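Local coordinates for protein protease (Penicillium cyclopium, PDB 5Z6O) that hydrolyses peptide bonds in proteins as a subtilisin-type serine protease related to proteinase K, probably attacking casein, gelatin and type IV collagen, at residues E166-D169 against A170-S174; D191-A194 against S195-F199; E245-T249 against S250-A254. One frame throughout, in Å; residues are numbered along the deposited sequence. Where two conformers were deposited one is given.

In the fold
The three contacts follow one another along the chain of a subtilisin fold built on a parallel sheet. Contact 1 lies where the loop after strand 157-162 runs into strand 173-174. Contact 2 lies in the loop between strands 182-187 and 205-208. Their centres are about 12 Å apart and they touch: Ala170 N meets Phe199 O at 2.8 Å, a probable hydrogen bond. Both loops come close to the bound phenylmethanesulfonic acid at the active site. Contact 3 opens helix 249-259 and lies away from the active site. Its centre is about 26 Å from each of the others. The disulfide Cys182-Cys253 ties that helix to strand 182-187, which leads into the loop of contact 2.

Contact 1. Residues E166-D169 against A170-S174; sequences EAQD and ASNSS
Asp169 and Ser171 meet through two hydrogen bonds on one oxygen of the Asp169 carboxylate. Ser171 N donates to Asp169 OD1 at 2.9 Å, and this bond falls on the anti lone pair, away from OD2. Such a link from a side-chain oxygen to the backbone N two residues on is an Asx turn. Ser171 OG donates to Asp169 OD1 at 2.8 Å, but from well above the carboxylate plane. The chi1 of Asp169 (-166°) puts CG beside its own carbonyl carbon, and OD1 thereby faces the following residues.

The bonds to Asp169 O are weak. From the backbone, Asn172 N reaches Asp169 O in a straight but long bond of 3.4 Å. From the side chain, Asn172 ND2 adds a bent bond to Asp169 O at 3.2 Å. Ser173 N then bonds to Ala170 O. The backbone bonds go with the short 3-10 segment 170-171.

Packing between amides is slight. Gln168, extended beyond CG, brings OE1 to 3.6 Å from Asn172 CB, with the two amide planes 85° apart.

Water supplies a further link. Water 1 donates to Glu166 OE1 at 2.8 Å and is hydrogen-bonded to Ser173 OG at 2.9 Å. Ser173 was modelled in two conformers, so this bridge is doubtful. The side chain of Glu166 lies about 4 Å from the bound phenylmethanesulfonic acid. Ala170 packs on Asn198 and Val202.

The chemistry implies that one carboxylate oxygen gathers two donors of the turn. Two donors on OD1 would probably favour the ionised form of Asp169.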
loop_
_atom_site.group_PDB
_atom_site.type_symbol
_atom_site.label_atom_id
_atom_site.label_comp_id
_atom_site.label_asym_id
_atom_site.label_seq_id
_atom_site.Cartn_x
_atom_site.Cartn_y
_atom_site.Cartn_z
ATOM N N GLU A 166 -0.509 -0.971 17.164
ATOM C CA GLU A 166 -0.710 -1.051 18.608
ATOM C C GLU A 166 0.209 -2.068 19.272
ATOM O O GLU A 166 -0.036 -2.453 20.425
ATOM C CB GLU A 166 -2.172 -1.359 18.923
ATOM C CG GLU A 166 -3.138 -0.348 18.338
ATOM C CD GLU A 166 -3.541 -0.707 16.910
ATOM O OE1 GLU A 166 -3.663 -1.914 16.570
ATOM O OE2 GLU A 166 -3.737 0.226 16.117
ATOM N N ALA A 167 1.267 -2.498 18.581
ATOM C CA ALA A 167 2.199 -3.484 19.102
ATOM C C ALA A 167 1.443 -4.670 19.698
ATOM O O ALA A 167 1.672 -5.093 20.837
ATOM C CB ALA A 167 3.137 -2.842 20.126
ATOM N N GLN A 168 0.496 -5.201 18.935
ATOM C CA GLN A 168 -0.229 -6.365 19.392
ATOM C C GLN A 168 -0.457 -7.319 18.233
ATOM O O GLN A 168 -0.163 -7.017 17.067
ATOM C CB GLN A 168 -1.555 -5.971 20.056
ATOM C CG GLN A 168 -2.653 -5.516 19.119
ATOM C CD GLN A 168 -3.964 -5.212 19.860
ATOM O OE1 GLN A 168 -5.046 -5.665 19.466
ATOM N NE2 GLN A 168 -3.863 -4.429 20.933
ATOM N N ASP A 169 -1.003 -8.483 18.558
ATOM C CA ASP A 169 -1.340 -9.449 17.526
ATOM C C ASP A 169 -2.427 -8.892 16.616
ATOM O O ASP A 169 -3.508 -8.523 17.074
ATOM C CB ASP A 169 -1.778 -10.760 18.171
ATOM C CG ASP A 169 -1.812 -11.902 17.197
ATOM O OD1 ASP A 169 -2.555 -11.817 16.208
ATOM O OD2 ASP A 169 -1.087 -12.906 17.399
ATOM N N ALA A 170 -2.151 -8.849 15.315
ATOM C CA ALA A 170 -3.091 -8.229 14.390
ATOM C C ALA A 170 -4.343 -9.055 14.164
ATOM O O ALA A 170 -5.240 -8.591 13.456
ATOM C CB ALA A 170 -2.410 -7.950 13.043
ATOM N N SER A 171 -4.451 -10.262 14.721
ATOM C CA SER A 171 -5.697 -10.999 14.544
ATOM C C SER A 171 -6.881 -10.329 15.236
ATOM O O SER A 171 -8.028 -10.680 14.933
ATOM C CB SER A 171 -5.546 -12.424 15.072
ATOM O OG SER A 171 -5.288 -12.373 16.457
ATOM N N ASN A 172 -6.641 -9.371 16.130
ATOM C CA ASN A 172 -7.704 -8.635 16.814
ATOM C C ASN A 172 -8.108 -7.366 16.089
ATOM O O ASN A 172 -8.818 -6.530 16.667
ATOM C CB ASN A 172 -7.269 -8.255 18.236
ATOM C CG ASN A 172 -6.749 -9.434 19.021
ATOM O OD1 ASN A 172 -7.491 -10.391 19.275
ATOM N ND2 ASN A 172 -5.463 -9.377 19.414
ATOM N N SER A 173 -7.681 -7.197 14.844
ATOM C CA SER A 173 -7.907 -5.970 14.104
ATOM C C SER A 173 -8.556 -6.288 12.769
ATOM O O SER A 173 -8.331 -7.359 12.201
ATOM C CB SER A 173 -6.585 -5.224 13.885
ATOM O OG SER A 173 -6.097 -4.720 15.110
ATOM N N SER A 174 -9.357 -5.345 12.274
ATOM C CA SER A 174 -10.020 -5.474 10.993
ATOM C C SER A 174 -9.703 -4.249 10.154
ATOM O O SER A 174 -9.751 -3.133 10.663
ATOM C CB SER A 174 -11.539 -5.595 11.172
ATOM O OG SER A 174 -11.826 -6.867 11.722
HETATM O O HOH W 1 -5.735 -1.894 14.682
#

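Contact 2. Residues D191-A194 against S195-F199; sequences DGSA and SFTNF
Ala194 and Phe196 pack against each other within a type I beta turn that runs from Ala194 to Thr197. The turn belongs to the loop between strands 182-187 and 205-208 of the subtilisin fold. Ala194 CB sits over one face of the Phe196 ring, displaced toward its rim. It lies 3.9 Å from the ring centroid, 22° off the ring normal, which makes a CH-pi contact. The nearest ring atom is CZ, 3.6 Å from Ala194 CB. The chi1 of Phe196 (53°) places CG between the backbone N and the carbonyl carbon, and the ring folds back over the start of the turn.

Thr197 comes back toward the first half of the turn. Its backbone N closes the turn with a hydrogen bond of 3.1 Å to Ala194 O. The donor stands well above the carbonyl plane there. The two branches of Thr197 do different work. CG2 packs against both Ala194 O and Ser193 OG. OG1 donates to Asn198 O at 3.0 Å, in the carbonyl plane and on a lone pair, and it is also bonded to Ala186 N of strand 182-187. A valine in its place would probably leave Asn198 O and Ala186 N without their hydroxyl partner.

Beyond the turn, Phe196 also touches Asn165 and comes within about 6 Å of the bound phenylmethanesulfonic acid. Ser193 OG has its main polar partner in Tyr206 OH, and the same oxygen lies 3.3 Å from Thr197 CG2.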
loop_
_atom_site.group_PDB
_atom_site.type_symbol
_atom_site.label_atom_id
_atom_site.label_comp_id
_atom_site.label_asym_id
_atom_site.label_seq_id
_atom_site.Cartn_x
_atom_site.Cartn_y
_atom_site.Cartn_z
ATOM N N ASP A 191 16.533 -2.754 9.191
ATOM C CA ASP A 191 15.883 -4.040 8.991
ATOM C C ASP A 191 15.323 -4.598 10.294
ATOM O O ASP A 191 15.117 -5.797 10.417
ATOM C CB ASP A 191 16.799 -5.075 8.332
ATOM C CG ASP A 191 16.969 -4.852 6.827
ATOM O OD1 ASP A 191 16.217 -4.047 6.218
ATOM O OD2 ASP A 191 17.838 -5.491 6.252
ATOM N N GLY A 192 15.016 -3.748 11.257
ATOM C CA GLY A 192 14.306 -4.215 12.429
ATOM C C GLY A 192 12.805 -4.136 12.269
ATOM O O GLY A 192 12.288 -3.505 11.349
ATOM N N SER A 193 12.104 -4.811 13.181
ATOM C CA SER A 193 10.658 -4.714 13.261
ATOM C C SER A 193 10.355 -3.440 14.025
ATOM O O SER A 193 10.848 -3.264 15.141
ATOM C CB SER A 193 10.075 -5.946 13.961
ATOM O OG SER A 193 8.669 -5.850 14.090
ATOM N N ALA A 194 9.578 -2.534 13.425
ATOM C CA ALA A 194 9.306 -1.249 14.064
ATOM C C ALA A 194 8.597 -1.470 15.394
ATOM O O ALA A 194 7.789 -2.378 15.521
ATOM C CB ALA A 194 8.434 -0.386 13.146
ATOM N N SER A 195 8.908 -0.642 16.396
ATOM C CA SER A 195 8.410 -0.926 17.746
ATOM C C SER A 195 6.885 -0.902 17.820
ATOM O O SER A 195 6.291 -1.607 18.643
ATOM C CB SER A 195 8.990 0.086 18.735
ATOM O OG SER A 195 8.700 1.407 18.330
ATOM N N PHE A 196 6.235 -0.079 16.999
ATOM C CA PHE A 196 4.784 0.053 17.054
ATOM C C PHE A 196 4.036 -1.003 16.255
ATOM O O PHE A 196 2.812 -1.057 16.356
ATOM C CB PHE A 196 4.369 1.433 16.524
ATOM C CG PHE A 196 4.939 1.743 15.162
ATOM C CD1 PHE A 196 4.342 1.213 14.013
ATOM C CD2 PHE A 196 6.093 2.532 15.021
ATOM C CE1 PHE A 196 4.883 1.464 12.753
ATOM C CE2 PHE A 196 6.632 2.821 13.751
ATOM C CZ PHE A 196 6.011 2.268 12.600
ATOM N N THR A 197 4.699 -1.815 15.433
ATOM C CA THR A 197 3.942 -2.606 14.462
ATOM C C THR A 197 3.178 -3.740 15.125
ATOM O O THR A 197 3.663 -4.378 16.062
ATOM C CB THR A 197 4.850 -3.166 13.341
ATOM O OG1 THR A 197 4.014 -3.699 12.296
ATOM C CG2 THR A 197 5.756 -4.295 13.853
ATOM N N ASN A 198 1.965 -3.981 14.632
ATOM C CA ASN A 198 1.267 -5.211 14.962
ATOM C C ASN A 198 1.984 -6.369 14.287
ATOM O O ASN A 198 2.763 -6.173 13.352
ATOM C CB ASN A 198 -0.202 -5.145 14.526
ATOM C CG ASN A 198 -1.066 -4.287 15.452
ATOM O OD1 ASN A 198 -0.600 -3.727 16.436
ATOM N ND2 ASN A 198 -2.330 -4.166 15.112
ATOM N N PHE A 199 1.736 -7.587 14.784
ATOM C CA PHE A 199 2.509 -8.763 14.385
ATOM C C PHE A 199 1.597 -9.980 14.445
ATOM O O PHE A 199 0.370 -9.863 14.564
ATOM C CB PHE A 199 3.740 -8.958 15.296
ATOM C CG PHE A 199 3.397 -8.908 16.757
ATOM C CD1 PHE A 199 2.879 -10.037 17.411
ATOM C CD2 PHE A 199 3.538 -7.720 17.467
ATOM C CE1 PHE A 199 2.528 -9.971 18.753
ATOM C CE2 PHE A 199 3.197 -7.656 18.806
ATOM C CZ PHE A 199 2.687 -8.777 19.442
#

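Contact 3. Residues E245-T249 against S250-A254; sequences EGTTT and SSACA
Thr248 O accepts the shortest direct hydrogen bond between the two segments, from Ser251 N at 3.0 Å. The bond is bent, 145° at the hydrogen, and the donor stands above the carbonyl plane. The bond links residues three apart, where the chain turns into helix 249-259.

The next carbonyl serves the same turn. Ala252 N gives Thr249 O a straight but weak bond of 3.4 Å. Water 2 is 2.8 Å from Thr249 O and accepts from Cys253 N at 3.0 Å. It probably bridges them, joining a carbonyl to the amide four residues on, where a regular helix would have a direct bond.

The hydroxyls of the first residues are linked by water too. Water 3 is hydrogen-bonded to Thr249 OG1 at 2.9 Å and to Ser250 OG at 3.2 Å. Thr249 (chi1 59°) and Ser250 (chi1 54°) each hold the oxygen between the backbone N and the carbonyl carbon, where one water can reach both.

Packing across the bend is light. Thr247 OG1 lies alongside Ser251 CB at 3.8 Å. Ala252 CB approaches Thr248 O at 3.6 Å. Thr247 touches Leu241 and Thr249 touches Met242, both on helix 227-245. Thr249, Ala252 and Cys253 all touch Phe158 of strand 157-162. The disulfide of Cys253 with Cys182 fastens the new helix to strand 182-187 of the parallel sheet.

The chain leaves helix 227-245 at Gly246, whose positive phi suits glycine. The arrangement is a short helix-to-helix connection in the subtilisin fold: one helix ends at a glycine, and the next begins with a partly hydrated first turn.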
loop_
_atom_site.group_PDB
_atom_site.type_symbol
_atom_site.label_atom_id
_atom_site.label_comp_id
_atom_site.label_asym_id
_atom_site.label_seq_id
_atom_site.Cartn_x
_atom_site.Cartn_y
_atom_site.Cartn_z
ATOM N N GLU A 245 5.000 -9.336 -14.836
ATOM C CA GLU A 245 4.901 -10.798 -14.963
ATOM C C GLU A 245 3.509 -11.272 -15.337
ATOM O O GLU A 245 3.325 -12.458 -15.638
ATOM C CB GLU A 245 5.267 -11.480 -13.637
ATOM C CG GLU A 245 6.628 -11.127 -13.103
ATOM C CD GLU A 245 6.943 -11.830 -11.790
ATOM O OE1 GLU A 245 6.026 -12.392 -11.153
ATOM O OE2 GLU A 245 8.112 -11.793 -11.384
ATOM N N GLY A 246 2.520 -10.400 -15.257
ATOM C CA GLY A 246 1.155 -10.800 -15.531
ATOM C C GLY A 246 0.496 -11.579 -14.412
ATOM O O GLY A 246 -0.501 -12.266 -14.656
ATOM N N THR A 247 1.030 -11.531 -13.195
ATOM C CA THR A 247 0.352 -12.228 -12.106
ATOM C C THR A 247 -1.023 -11.598 -11.865
ATOM O O THR A 247 -1.244 -10.417 -12.108
ATOM C CB THR A 247 1.217 -12.222 -10.827
ATOM O OG1 THR A 247 0.501 -12.857 -9.752
ATOM C CG2 THR A 247 1.554 -10.842 -10.379
ATOM N N THR A 248 -1.977 -12.416 -11.457
ATOM C CA THR A 248 -3.330 -11.912 -11.237
ATOM C C THR A 248 -3.528 -11.515 -9.767
ATOM O O THR A 248 -2.768 -11.912 -8.875
ATOM C CB THR A 248 -4.362 -12.974 -11.619
ATOM O OG1 THR A 248 -4.009 -14.195 -10.955
ATOM C CG2 THR A 248 -4.362 -13.190 -13.135
ATOM N N THR A 249 -4.588 -10.733 -9.522
ATOM C CA THR A 249 -4.876 -10.259 -8.167
ATOM C C THR A 249 -4.925 -11.393 -7.137
ATOM O O THR A 249 -4.424 -11.242 -6.021
ATOM C CB THR A 249 -6.203 -9.497 -8.134
ATOM O OG1 THR A 249 -7.266 -10.347 -8.585
ATOM C CG2 THR A 249 -6.173 -8.269 -8.987
ATOM N N SER A 250 -5.521 -12.540 -7.484
ATOM C CA SER A 250 -5.667 -13.615 -6.500
ATOM C C SER A 250 -4.338 -14.258 -6.118
ATOM O O SER A 250 -4.235 -14.806 -5.018
ATOM C CB SER A 250 -6.654 -14.686 -7.015
ATOM O OG SER A 250 -6.281 -15.177 -8.301
ATOM N N SER A 251 -3.304 -14.160 -6.958
ATOM C CA SER A 251 -2.011 -14.794 -6.702
ATOM C C SER A 251 -0.927 -13.805 -6.269
ATOM O O SER A 251 0.218 -14.220 -5.999
ATOM C CB SER A 251 -1.546 -15.559 -7.959
ATOM O OG SER A 251 -2.355 -16.733 -8.166
ATOM N N ALA A 252 -1.246 -12.504 -6.235
ATOM C CA ALA A 252 -0.197 -11.502 -6.079
ATOM C C ALA A 252 0.392 -11.528 -4.670
ATOM O O ALA A 252 1.604 -11.353 -4.497
ATOM C CB ALA A 252 -0.755 -10.129 -6.443
ATOM N N CYS A 253 -0.432 -11.746 -3.632
ATOM C CA CYS A 253 0.174 -11.768 -2.299
ATOM C C CYS A 253 1.125 -12.943 -2.191
ATOM O O CYS A 253 2.252 -12.807 -1.685
ATOM C CB CYS A 253 -0.917 -11.829 -1.215
ATOM S SG CYS A 253 -0.302 -11.547 0.470
ATOM N N ALA A 254 0.714 -14.103 -2.734
ATOM C CA ALA A 254 1.573 -15.279 -2.616
ATOM C C ALA A 254 2.872 -15.093 -3.398
ATOM O O ALA A 254 3.943 -15.528 -2.939
ATOM C CB ALA A 254 0.835 -16.529 -3.111
HETATM O O HOH W 2 -3.425 -11.832 -3.481
HETATM O O HOH W 3 -7.703 -12.877 -10.012
#